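Local coordinates for protein N5-Carboxyaminoimidazole ribonucleotide synthetase (Staphylococcus aureus subsp. aureus, PDB 3ORQ) that catalyses the ATP-dependent conversion of 5-aminoimidazole ribonucleotide and bicarbonate to N5-carboxyaminoimidazole ribonucleotide in purine biosynthesis, at residues 148-153 and 181-186; 121-126 and 266-271; 187-192 and 259-264. All blocks are in the same frame, centred on the assembly; numbering follows the deposited sequence.

Interaction 1 (148-153 and 181-186); sequences FIVKTR and SECVAE. With ADP (adenosine-5'-diphosphate), chain D.
Ile-149 to Thr-152 pairs antiparallel with Cys-183 to Glu-186, the two strand axes 4.6 Å apart with their directions at 155°. Ile-149 with Glu-186 and Lys-151 with Val-184 are the hydrogen-bonded pairs; Lys-151 N reaches Val-184 O at 2.8 Å, nearly straight at 170°. On the face of Val-150 and Ala-185 the contact is apolar: Val-150 CG1 meets Cys-183 CB at 3.6 Å, and the Phe-148 ring adds Ala-185 CB. Lys-151 and Glu-186 share the opposite face with Ile-149 and Val-184. The Lys-151 chain runs extended beyond CG and crosses Glu-186, and its NZ forms a salt bridge to Glu-186 OE1 at 2.7 Å, approaching from above the carboxylate plane. Lys-151 NZ also donates to ADP O1A at 2.9 Å and, at 3.2 Å, to ADP N7. Glu-186 OE2 accepts from ADP N6 at 2.8 Å, while OE1 has a second partner in Lys-115. Near the strand ends, Arg-153 NH1 bridges to Glu-182 OE2 at 2.9 Å, the guanidinium and carboxylate planes only 5° apart. The buried pair Lys-151 and Glu-186 thus contacts both adenine and alpha-phosphate in this ATP-grasp site, and the two lysines around OE1 would probably favour an ionised Glu-186.

Interaction 2 (121-126 and 266-271); sequences AGTKVV and LYVNEI. With MG (magnesium ion), chain C; ADP (adenosine-5'-diphosphate), chain D.
A single backbone hydrogen bond joins loop 121-126 to strand 266-271, Val-268 N to Lys-124 O at 2.8 Å and 142°, with the CA atoms of Lys-124 and Tyr-267 4.9 Å apart. The same carbonyl receives a CA-H...O contact from Tyr-267 CA, so one oxygen serves two adjacent residues of the strand. Before this point Gly-122, at positive phi, ends helix 111-120 in a Schellman motif, and the chain then passes the strand at Lys-124.

Lys-124 and Tyr-267 lie side by side and point the same way. With CG anti to the backbone N (chi1 -179°) and a bend at chi2, the aliphatic part of Lys-124 follows the ring, CE coming within 3.6 Å of Tyr-267 CE2. Val-125 O sits at the ring edge near its plane, 3.7 Å from Tyr-267 CD2, and Val-126 CB adds a looser apolar contact with the same carbon. Thr-123 crosses Val-268 at about a right angle, its CB 3.8 Å from Val-268 CG2; Leu-118 of helix 111-120 also packs on Val-268.

Farther along the strand, Asn-269 and Glu-270 both face Glu-257 in a classic beta bulge. Asn-269 ND2 donates to ADP O2A at 3.1 Å, and Glu-270 OE2 binds the magnesium ion at 2.2 Å. ADP O2A lies 2.3 Å from the magnesium ion, and Glu-257 also binds it. The metal probably offsets the repulsion between the Glu-270 carboxylate and the alpha-phosphate oxygen O2A.

Interaction 3 (187-192 and 259-264); sequences KYLNIK and FIDSNN. With ADP (adenosine-5'-diphosphate), chain D.
Apolar contacts centre on Ile-191 and Phe-259. Ile-191 CD1 lies over one face of the Phe-259 ring in a CH-pi contact, 3.5 Å from the ring centroid and 19° off the normal. It is carried there by CG1 standing anti to the carbonyl carbon (chi1 -62°) and an extended chi2. Ile-191 CD1 also lies 3.3 Å from ADP C2, touching ring and base together. Leu-189 CD1 meets Phe-259 CD2 at 4.1 Å, and Lys-192 CG and CD cross Ile-260 CD1 obliquely.

Around the adenine, segment 187-192 is consistent with the linker between the two ATP-grasp subdomains, joining strand 183-187 of the four-stranded antiparallel sheet to strand 191-201 of the eight-stranded one. ADP N6 donates to Lys-187 O at 2.8 Å, and Leu-189 N donates to ADP N1 at 3.1 Å. The Tyr-188 ring has ADP C2 over one face, offset toward the rim.

Polar contacts between the segments are mainly backbone. Lys-192 N donates to Ile-260 O at 2.9 Å, whereas the bond from Ser-262 N to Asn-190 O is weak, bent to 118°. At the end of the type I turn 261-264, Lys-192 NZ donates to Asn-264 OD1.

How the interactions relate
All three contacts include residues of the ADP site. Interaction 1 is a buried strand pairing within the four-stranded antiparallel sheet, while interactions 2 and 3 reach neighbouring strands, 266-272 and 252-261, of the larger one; Tyr-267 O and Phe-259 N probably hydrogen-bond between them. Interaction 2 is also buried, yet it joins a loop to a strand, whereas interaction 3 is partly buried and has exposed residues on both segments, Asn-190 and Lys-192 on one, Ser-262 on the other. Their chemistry follows the nucleotide: charged bridging in 148-153/181-186, metal and phosphate binding by strand 266-271, apolar and backbone recognition of adenine in 187-192/259-264. Val-126 touches Glu-186 and Lys-187, linking interaction 2 to the other two.

Interaction 1 (148-153 and 181-186)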
loop_
_atom_site.group_PDB
_atom_site.type_symbol
_atom_site.label_atom_id
_atom_site.label_comp_id
_atom_site.label_asym_id
_atom_site.label_seq_id
_atom_site.Cartn_x
_atom_site.Cartn_y
_atom_site.Cartn_z
ATOM N N PHE A 148 -26.820 23.492 24.267
ATOM C CA PHE A 148 -25.357 23.631 24.239
ATOM C C PHE A 148 -24.670 22.369 24.782
ATOM O O PHE A 148 -25.289 21.538 25.456
ATOM C CB PHE A 148 -24.875 24.886 24.989
ATOM C CG PHE A 148 -24.968 24.786 26.489
ATOM C CD1 PHE A 148 -26.175 25.038 27.149
ATOM C CD2 PHE A 148 -23.842 24.467 27.248
ATOM C CE1 PHE A 148 -26.264 24.947 28.533
ATOM C CE2 PHE A 148 -23.920 24.377 28.641
ATOM C CZ PHE A 148 -25.138 24.623 29.280
ATOM N N ILE A 149 -23.385 22.229 24.475
ATOM C CA ILE A 149 -22.670 21.009 24.823
ATOM C C ILE A 149 -21.363 21.296 25.548
ATOM O O ILE A 149 -20.605 22.156 25.136
ATOM C CB ILE A 149 -22.464 20.105 23.566
ATOM C CG1 ILE A 149 -21.634 18.869 23.905
ATOM C CG2 ILE A 149 -21.843 20.899 22.448
ATOM C CD1 ILE A 149 -21.929 17.685 22.980
ATOM N N VAL A 150 -21.128 20.571 26.636
ATOM C CA VAL A 150 -19.891 20.676 27.430
ATOM C C VAL A 150 -18.885 19.555 27.067
ATOM O O VAL A 150 -19.249 18.384 27.064
ATOM C CB VAL A 150 -20.218 20.624 28.930
ATOM C CG1 VAL A 150 -18.994 20.917 29.746
ATOM C CG2 VAL A 150 -21.308 21.635 29.251
ATOM N N LYS A 151 -17.647 19.934 26.723
ATOM C CA LYS A 151 -16.576 18.978 26.389
ATOM C C LYS A 151 -15.387 19.150 27.325
ATOM O O LYS A 151 -15.024 20.283 27.651
ATOM C CB LYS A 151 -16.093 19.134 24.931
ATOM C CG LYS A 151 -17.194 19.157 23.882
ATOM C CD LYS A 151 -16.668 19.540 22.487
ATOM C CE LYS A 151 -17.797 19.561 21.477
ATOM N NZ LYS A 151 -17.329 19.995 20.113
ATOM N N THR A 152 -14.781 18.036 27.749
ATOM C CA THR A 152 -13.493 18.104 28.443
ATOM C C THR A 152 -12.497 18.738 27.488
ATOM O O THR A 152 -12.582 18.556 26.265
ATOM C CB THR A 152 -12.969 16.717 29.000
ATOM O OG1 THR A 152 -12.347 15.937 27.975
ATOM C CG2 THR A 152 -14.087 15.912 29.610
ATOM N N ARG A 153 -11.567 19.505 28.026
ATOM C CA ARG A 153 -10.645 20.183 27.149
ATOM C C ARG A 153 -9.343 19.426 26.887
ATOM O O ARG A 153 -8.561 19.824 26.004
ATOM C CB ARG A 153 -10.412 21.633 27.580
ATOM C CG ARG A 153 -9.901 21.829 28.946
ATOM C CD ARG A 153 -10.038 23.296 29.328
ATOM N NE ARG A 153 -8.877 24.056 28.873
ATOM C CZ ARG A 153 -8.317 25.043 29.563
ATOM N NH1 ARG A 153 -8.824 25.386 30.742
ATOM N NH2 ARG A 153 -7.248 25.678 29.080
ATOM N N SER A 181 -12.961 17.712 35.601
ATOM C CA SER A 181 -12.092 18.198 34.528
ATOM C C SER A 181 -12.518 19.570 34.021
ATOM O O SER A 181 -13.715 19.844 33.888
ATOM C CB SER A 181 -12.045 17.188 33.371
ATOM O OG SER A 181 -11.218 17.651 32.322
ATOM N N GLU A 182 -11.529 20.426 33.766
ATOM C CA GLU A 182 -11.764 21.734 33.165
ATOM C C GLU A 182 -12.398 21.521 31.798
ATOM O O GLU A 182 -11.937 20.681 31.011
ATOM C CB GLU A 182 -10.457 22.523 33.019
ATOM C CG GLU A 182 -9.762 22.890 34.334
ATOM C CD GLU A 182 -8.600 23.885 34.154
ATOM O OE1 GLU A 182 -8.337 24.663 35.107
ATOM O OE2 GLU A 182 -7.951 23.888 33.077
ATOM N N CYS A 183 -13.451 22.273 31.509
ATOM C CA CYS A 183 -14.219 22.044 30.293
ATOM C C CYS A 183 -14.413 23.271 29.411
ATOM O O CYS A 183 -14.034 24.387 29.781
ATOM C CB CYS A 183 -15.576 21.462 30.653
ATOM S SG CYS A 183 -15.504 19.747 31.123
ATOM N N VAL A 184 -14.987 23.042 28.231
ATOM C CA VAL A 184 -15.451 24.124 27.369
ATOM C C VAL A 184 -16.906 23.874 27.014
ATOM O O VAL A 184 -17.311 22.724 26.840
ATOM C CB VAL A 184 -14.708 24.219 26.035
ATOM C CG1 VAL A 184 -14.972 25.582 25.422
ATOM C CG2 VAL A 184 -13.208 24.011 26.189
ATOM N N ALA A 185 -17.684 24.950 26.902
ATOM C CA ALA A 185 -19.037 24.861 26.339
ATOM C C ALA A 185 -19.167 25.626 25.005
ATOM O O ALA A 185 -18.470 26.606 24.766
ATOM C CB ALA A 185 -20.067 25.312 27.356
ATOM N N GLU A 186 -20.047 25.144 24.131
ATOM C CA GLU A 186 -20.241 25.721 22.799
ATOM C C GLU A 186 -21.683 25.443 22.358
ATOM O O GLU A 186 -22.289 24.459 22.792
ATOM C CB GLU A 186 -19.240 25.120 21.788
ATOM C CG GLU A 186 -19.288 23.605 21.724
ATOM C CD GLU A 186 -18.478 22.997 20.599
ATOM O OE1 GLU A 186 -17.324 22.581 20.893
ATOM O OE2 GLU A 186 -18.996 22.915 19.435
HETATM P PB ADP D . -14.196 14.277 19.221
HETATM O O1B ADP D . -13.005 15.198 19.284
HETATM O O2B ADP D . -14.497 13.569 17.929
HETATM O O3B ADP D . -14.250 13.366 20.416
HETATM P PA ADP D . -15.972 16.370 18.477
HETATM O O1A ADP D . -15.876 17.680 19.218
HETATM O O2A ADP D . -15.288 16.243 17.139
HETATM O O3A ADP D . -15.502 15.182 19.470
HETATM O "O5'" ADP D . -17.509 15.956 18.262
HETATM C "C5'" ADP D . -17.877 14.657 17.833
HETATM C "C4'" ADP D . -19.233 14.736 17.155
HETATM O "O4'" ADP D . -20.235 15.273 18.058
HETATM C "C3'" ADP D . -19.235 15.652 15.928
HETATM O "O3'" ADP D . -18.846 15.002 14.713
HETATM C "C2'" ADP D . -20.686 16.106 15.871
HETATM O "O2'" ADP D . -21.454 15.215 15.082
HETATM C "C1'" ADP D . -21.158 16.091 17.320
HETATM N N9 ADP D . -21.003 17.492 17.768
HETATM C C8 ADP D . -19.924 17.988 18.412
HETATM N N7 ADP D . -20.054 19.316 18.655
HETATM C C5 ADP D . -21.269 19.664 18.160
HETATM C C6 ADP D . -22.052 20.926 18.100
HETATM N N6 ADP D . -21.521 22.065 18.623
HETATM N N1 ADP D . -23.261 20.877 17.494
HETATM C C2 ADP D . -23.767 19.736 16.964
HETATM N N3 ADP D . -23.112 18.550 16.982
HETATM C C4 ADP D . -21.884 18.469 17.564
#

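Interaction 2 (121-126 and 266-271)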
loop_
_atom_site.group_PDB
_atom_site.type_symbol
_atom_site.label_atom_id
_atom_site.label_comp_id
_atom_site.label_asym_id
_atom_site.label_seq_id
_atom_site.Cartn_x
_atom_site.Cartn_y
_atom_site.Cartn_z
ATOM N N ALA A 121 -7.760 33.512 14.342
ATOM C CA ALA A 121 -7.314 33.430 12.957
ATOM C C ALA A 121 -8.408 33.944 12.041
ATOM O O ALA A 121 -8.261 33.916 10.829
ATOM C CB ALA A 121 -6.940 31.979 12.579
ATOM N N GLY A 122 -9.516 34.399 12.635
ATOM C CA GLY A 122 -10.679 34.852 11.870
ATOM C C GLY A 122 -11.433 33.767 11.109
ATOM O O GLY A 122 -12.071 34.041 10.102
ATOM N N THR A 123 -11.375 32.524 11.590
ATOM C CA THR A 123 -12.214 31.465 11.015
ATOM C C THR A 123 -13.632 31.500 11.636
ATOM O O THR A 123 -13.855 32.136 12.660
ATOM C CB THR A 123 -11.630 30.086 11.257
ATOM O OG1 THR A 123 -11.805 29.771 12.631
ATOM C CG2 THR A 123 -10.155 30.039 10.935
ATOM N N LYS A 124 -14.583 30.803 11.024
ATOM C CA LYS A 124 -15.929 30.744 11.589
ATOM C C LYS A 124 -16.023 29.609 12.632
ATOM O O LYS A 124 -16.194 28.439 12.288
ATOM C CB LYS A 124 -16.982 30.602 10.463
ATOM C CG LYS A 124 -18.468 30.556 10.928
ATOM C CD LYS A 124 -19.051 31.904 11.356
ATOM C CE LYS A 124 -20.466 31.727 11.916
ATOM N NZ LYS A 124 -21.028 32.919 12.634
ATOM N N VAL A 125 -15.892 29.966 13.901
ATOM C CA VAL A 125 -15.985 29.012 15.007
ATOM C C VAL A 125 -17.394 29.016 15.634
ATOM O O VAL A 125 -18.093 30.020 15.604
ATOM C CB VAL A 125 -14.931 29.348 16.107
ATOM C CG1 VAL A 125 -15.139 28.516 17.363
ATOM C CG2 VAL A 125 -13.545 29.106 15.593
ATOM N N VAL A 126 -17.798 27.886 16.207
ATOM C CA VAL A 126 -19.017 27.826 16.988
ATOM C C VAL A 126 -18.803 28.625 18.262
ATOM O O VAL A 126 -17.790 28.444 18.939
ATOM C CB VAL A 126 -19.414 26.374 17.323
ATOM C CG1 VAL A 126 -18.281 25.646 18.016
ATOM C CG2 VAL A 126 -20.664 26.334 18.189
ATOM N N LEU A 266 -21.056 27.261 7.208
ATOM C CA LEU A 266 -19.833 26.503 7.499
ATOM C C LEU A 266 -19.190 26.982 8.783
ATOM O O LEU A 266 -18.948 28.174 8.939
ATOM C CB LEU A 266 -18.806 26.626 6.354
ATOM C CG LEU A 266 -17.597 25.658 6.333
ATOM C CD1 LEU A 266 -18.049 24.242 6.002
ATOM C CD2 LEU A 266 -16.456 26.074 5.387
ATOM N N TYR A 267 -18.932 26.062 9.708
ATOM C CA TYR A 267 -18.070 26.361 10.849
ATOM C C TYR A 267 -16.894 25.366 10.908
ATOM O O TYR A 267 -17.062 24.161 10.640
ATOM C CB TYR A 267 -18.805 26.264 12.190
ATOM C CG TYR A 267 -20.134 27.007 12.364
ATOM C CD1 TYR A 267 -21.276 26.632 11.646
ATOM C CD2 TYR A 267 -20.265 28.022 13.314
ATOM C CE1 TYR A 267 -22.469 27.262 11.841
ATOM C CE2 TYR A 267 -21.455 28.638 13.516
ATOM C CZ TYR A 267 -22.555 28.259 12.779
ATOM O OH TYR A 267 -23.762 28.900 12.965
ATOM N N VAL A 268 -15.724 25.859 11.308
ATOM C CA VAL A 268 -14.634 24.986 11.691
ATOM C C VAL A 268 -14.960 24.377 13.047
ATOM O O VAL A 268 -15.227 25.117 13.997
ATOM C CB VAL A 268 -13.332 25.784 11.797
ATOM C CG1 VAL A 268 -12.148 24.869 11.935
ATOM C CG2 VAL A 268 -13.168 26.660 10.588
ATOM N N ASN A 269 -14.935 23.043 13.135
ATOM C CA ASN A 269 -15.054 22.336 14.399
ATOM C C ASN A 269 -13.726 22.134 15.133
ATOM O O ASN A 269 -13.530 22.627 16.238
ATOM C CB ASN A 269 -15.737 20.975 14.211
ATOM C CG ASN A 269 -15.741 20.116 15.518
ATOM O OD1 ASN A 269 -15.792 20.650 16.638
ATOM N ND2 ASN A 269 -15.663 18.783 15.361
ATOM N N GLU A 270 -12.831 21.353 14.537
ATOM C CA GLU A 270 -11.557 21.045 15.178
ATOM C C GLU A 270 -10.497 20.668 14.144
ATOM O O GLU A 270 -10.833 20.349 12.999
ATOM C CB GLU A 270 -11.747 19.902 16.200
ATOM C CG GLU A 270 -11.979 18.489 15.590
ATOM C CD GLU A 270 -12.427 17.424 16.609
ATOM O OE1 GLU A 270 -12.617 17.763 17.821
ATOM O OE2 GLU A 270 -12.616 16.239 16.182
ATOM N N ILE A 271 -9.226 20.693 14.552
ATOM C CA ILE A 271 -8.121 20.309 13.686
ATOM C C ILE A 271 -7.269 19.177 14.320
ATOM O O ILE A 271 -6.879 19.260 15.492
ATOM C CB ILE A 271 -7.200 21.487 13.388
ATOM C CG1 ILE A 271 -7.991 22.757 13.091
ATOM C CG2 ILE A 271 -6.223 21.147 12.225
ATOM C CD1 ILE A 271 -7.076 24.002 12.911
HETATM MG MG MG C . -14.217 14.840 15.674
HETATM P PB ADP D . -14.196 14.277 19.221
HETATM O O1B ADP D . -13.005 15.198 19.284
HETATM O O2B ADP D . -14.497 13.569 17.929
HETATM O O3B ADP D . -14.250 13.366 20.416
HETATM P PA ADP D . -15.972 16.370 18.477
HETATM O O1A ADP D . -15.876 17.680 19.218
HETATM O O2A ADP D . -15.288 16.243 17.139
HETATM O O3A ADP D . -15.502 15.182 19.470
HETATM O "O5'" ADP D . -17.509 15.956 18.262
HETATM C "C5'" ADP D . -17.877 14.657 17.833
HETATM C "C4'" ADP D . -19.233 14.736 17.155
HETATM O "O4'" ADP D . -20.235 15.273 18.058
HETATM C "C3'" ADP D . -19.235 15.652 15.928
HETATM O "O3'" ADP D . -18.846 15.002 14.713
HETATM C "C2'" ADP D . -20.686 16.106 15.871
HETATM O "O2'" ADP D . -21.454 15.215 15.082
HETATM C "C1'" ADP D . -21.158 16.091 17.320
HETATM N N9 ADP D . -21.003 17.492 17.768
HETATM C C8 ADP D . -19.924 17.988 18.412
HETATM N N7 ADP D . -20.054 19.316 18.655
HETATM C C5 ADP D . -21.269 19.664 18.160
HETATM C C6 ADP D . -22.052 20.926 18.100
HETATM N N6 ADP D . -21.521 22.065 18.623
HETATM N N1 ADP D . -23.261 20.877 17.494
HETATM C C2 ADP D . -23.767 19.736 16.964
HETATM N N3 ADP D . -23.112 18.550 16.982
HETATM C C4 ADP D . -21.884 18.469 17.564
#

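Interaction 3 (187-192 and 259-264)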
loop_
_atom_site.group_PDB
_atom_site.type_symbol
_atom_site.label_atom_id
_atom_site.label_comp_id
_atom_site.label_asym_id
_atom_site.label_seq_id
_atom_site.Cartn_x
_atom_site.Cartn_y
_atom_site.Cartn_z
ATOM N N LYS A 187 -22.237 26.305 21.514
ATOM C CA LYS A 187 -23.603 26.109 21.016
ATOM C C LYS A 187 -23.812 24.718 20.373
ATOM O O LYS A 187 -23.011 24.269 19.512
ATOM C CB LYS A 187 -23.953 27.194 19.983
ATOM C CG LYS A 187 -24.435 28.540 20.548
ATOM C CD LYS A 187 -24.726 29.535 19.406
ATOM C CE LYS A 187 -25.338 30.871 19.906
ATOM N NZ LYS A 187 -26.778 30.756 20.240
ATOM N N TYR A 188 -24.903 24.048 20.759
ATOM C CA TYR A 188 -25.305 22.838 20.028
ATOM C C TYR A 188 -26.121 23.243 18.791
ATOM O O TYR A 188 -27.243 23.784 18.908
ATOM C CB TYR A 188 -26.064 21.857 20.909
ATOM C CG TYR A 188 -26.246 20.493 20.279
ATOM C CD1 TYR A 188 -25.198 19.554 20.282
ATOM C CD2 TYR A 188 -27.471 20.128 19.695
ATOM C CE1 TYR A 188 -25.357 18.283 19.700
ATOM C CE2 TYR A 188 -27.646 18.864 19.113
ATOM C CZ TYR A 188 -26.583 17.946 19.122
ATOM O OH TYR A 188 -26.741 16.696 18.562
ATOM N N LEU A 189 -25.513 23.011 17.624
ATOM C CA LEU A 189 -26.048 23.411 16.343
ATOM C C LEU A 189 -26.974 22.381 15.762
ATOM O O LEU A 189 -26.916 21.215 16.121
ATOM C CB LEU A 189 -24.912 23.618 15.339
ATOM C CG LEU A 189 -23.850 24.685 15.609
ATOM C CD1 LEU A 189 -22.804 24.676 14.491
ATOM C CD2 LEU A 189 -24.475 26.028 15.742
ATOM N N ASN A 190 -27.818 22.827 14.840
ATOM C CA ASN A 190 -28.615 21.931 14.023
ATOM C C ASN A 190 -27.862 21.636 12.720
ATOM O O ASN A 190 -28.024 22.344 11.717
ATOM C CB ASN A 190 -29.995 22.544 13.739
ATOM C CG ASN A 190 -30.939 21.572 13.033
ATOM O OD1 ASN A 190 -31.866 21.993 12.340
ATOM N ND2 ASN A 190 -30.705 20.268 13.209
ATOM N N ILE A 191 -27.036 20.593 12.754
ATOM C CA ILE A 191 -26.108 20.256 11.660
ATOM C C ILE A 191 -26.738 19.351 10.603
ATOM O O ILE A 191 -27.311 18.322 10.949
ATOM C CB ILE A 191 -24.899 19.539 12.225
ATOM C CG1 ILE A 191 -24.163 20.469 13.183
ATOM C CG2 ILE A 191 -23.969 19.022 11.083
ATOM C CD1 ILE A 191 -22.915 19.839 13.752
ATOM N N LYS A 192 -26.637 19.723 9.324
ATOM C CA LYS A 192 -27.174 18.841 8.275
ATOM C C LYS A 192 -26.101 17.929 7.654
ATOM O O LYS A 192 -26.386 16.793 7.285
ATOM C CB LYS A 192 -27.960 19.600 7.196
ATOM C CG LYS A 192 -27.144 20.580 6.412
ATOM C CD LYS A 192 -27.975 21.351 5.385
ATOM C CE LYS A 192 -27.677 20.883 3.970
ATOM N NZ LYS A 192 -28.400 21.705 2.956
ATOM N N PHE A 259 -18.485 21.782 10.443
ATOM C CA PHE A 259 -19.917 21.604 10.502
ATOM C C PHE A 259 -20.602 22.437 9.418
ATOM O O PHE A 259 -20.212 23.576 9.145
ATOM C CB PHE A 259 -20.461 22.036 11.877
ATOM C CG PHE A 259 -19.935 21.241 13.025
ATOM C CD1 PHE A 259 -19.556 19.908 12.861
ATOM C CD2 PHE A 259 -19.821 21.820 14.284
ATOM C CE1 PHE A 259 -19.063 19.151 13.940
ATOM C CE2 PHE A 259 -19.332 21.078 15.376
ATOM C CZ PHE A 259 -18.966 19.726 15.201
ATOM N N ILE A 260 -21.631 21.886 8.802
ATOM C CA ILE A 260 -22.524 22.757 8.058
ATOM C C ILE A 260 -23.959 22.803 8.670
ATOM O O ILE A 260 -24.588 21.758 8.890
ATOM C CB ILE A 260 -22.497 22.483 6.536
ATOM C CG1 ILE A 260 -23.784 21.824 6.095
ATOM C CG2 ILE A 260 -21.169 21.744 6.026
ATOM C CD1 ILE A 260 -24.615 22.755 5.271
ATOM N N ASP A 261 -24.431 24.021 8.957
ATOM C CA ASP A 261 -25.797 24.339 9.476
ATOM C C ASP A 261 -26.985 23.684 8.814
ATOM O O ASP A 261 -26.896 23.211 7.696
ATOM C CB ASP A 261 -26.078 25.857 9.309
ATOM C CG ASP A 261 -25.897 26.605 10.578
ATOM O OD1 ASP A 261 -25.415 25.985 11.560
ATOM O OD2 ASP A 261 -26.248 27.794 10.618
ATOM N N SER A 262 -28.134 23.759 9.488
ATOM C CA SER A 262 -29.433 23.594 8.825
ATOM C C SER A 262 -29.608 24.660 7.730
ATOM O O SER A 262 -30.356 24.467 6.769
ATOM C CB SER A 262 -30.558 23.695 9.843
ATOM O OG SER A 262 -30.484 24.921 10.548
ATOM N N ASN A 263 -28.878 25.763 7.886
ATOM C CA ASN A 263 -28.900 26.882 6.942
ATOM C C ASN A 263 -27.691 27.001 6.013
ATOM O O ASN A 263 -27.401 28.082 5.489
ATOM C CB ASN A 263 -29.121 28.192 7.694
ATOM C CG ASN A 263 -30.580 28.542 7.802
ATOM O OD1 ASN A 263 -31.102 29.299 6.981
ATOM N ND2 ASN A 263 -31.265 27.960 8.784
ATOM N N ASN A 264 -26.993 25.883 5.817
ATOM C CA ASN A 264 -25.840 25.799 4.909
ATOM C C ASN A 264 -24.632 26.645 5.318
ATOM O O ASN A 264 -23.765 26.936 4.495
ATOM C CB ASN A 264 -26.249 26.105 3.470
ATOM C CG ASN A 264 -25.872 25.003 2.518
ATOM O OD1 ASN A 264 -26.240 23.845 2.726
ATOM N ND2 ASN A 264 -25.161 25.356 1.444
HETATM P PB ADP D . -14.196 14.277 19.221
HETATM O O1B ADP D . -13.005 15.198 19.284
HETATM O O2B ADP D . -14.497 13.569 17.929
HETATM O O3B ADP D . -14.250 13.366 20.416
HETATM P PA ADP D . -15.972 16.370 18.477
HETATM O O1A ADP D . -15.876 17.680 19.218
HETATM O O2A ADP D . -15.288 16.243 17.139
HETATM O O3A ADP D . -15.502 15.182 19.470
HETATM O "O5'" ADP D . -17.509 15.956 18.262
HETATM C "C5'" ADP D . -17.877 14.657 17.833
HETATM C "C4'" ADP D . -19.233 14.736 17.155
HETATM O "O4'" ADP D . -20.235 15.273 18.058
HETATM C "C3'" ADP D . -19.235 15.652 15.928
HETATM O "O3'" ADP D . -18.846 15.002 14.713
HETATM C "C2'" ADP D . -20.686 16.106 15.871
HETATM O "O2'" ADP D . -21.454 15.215 15.082
HETATM C "C1'" ADP D . -21.158 16.091 17.320
HETATM N N9 ADP D . -21.003 17.492 17.768
HETATM C C8 ADP D . -19.924 17.988 18.412
HETATM N N7 ADP D . -20.054 19.316 18.655
HETATM C C5 ADP D . -21.269 19.664 18.160
HETATM C C6 ADP D . -22.052 20.926 18.100
HETATM N N6 ADP D . -21.521 22.065 18.623
HETATM N N1 ADP D . -23.261 20.877 17.494
HETATM C C2 ADP D . -23.767 19.736 16.964
HETATM N N3 ADP D . -23.112 18.550 16.982
HETATM C C4 ADP D . -21.884 18.469 17.564
#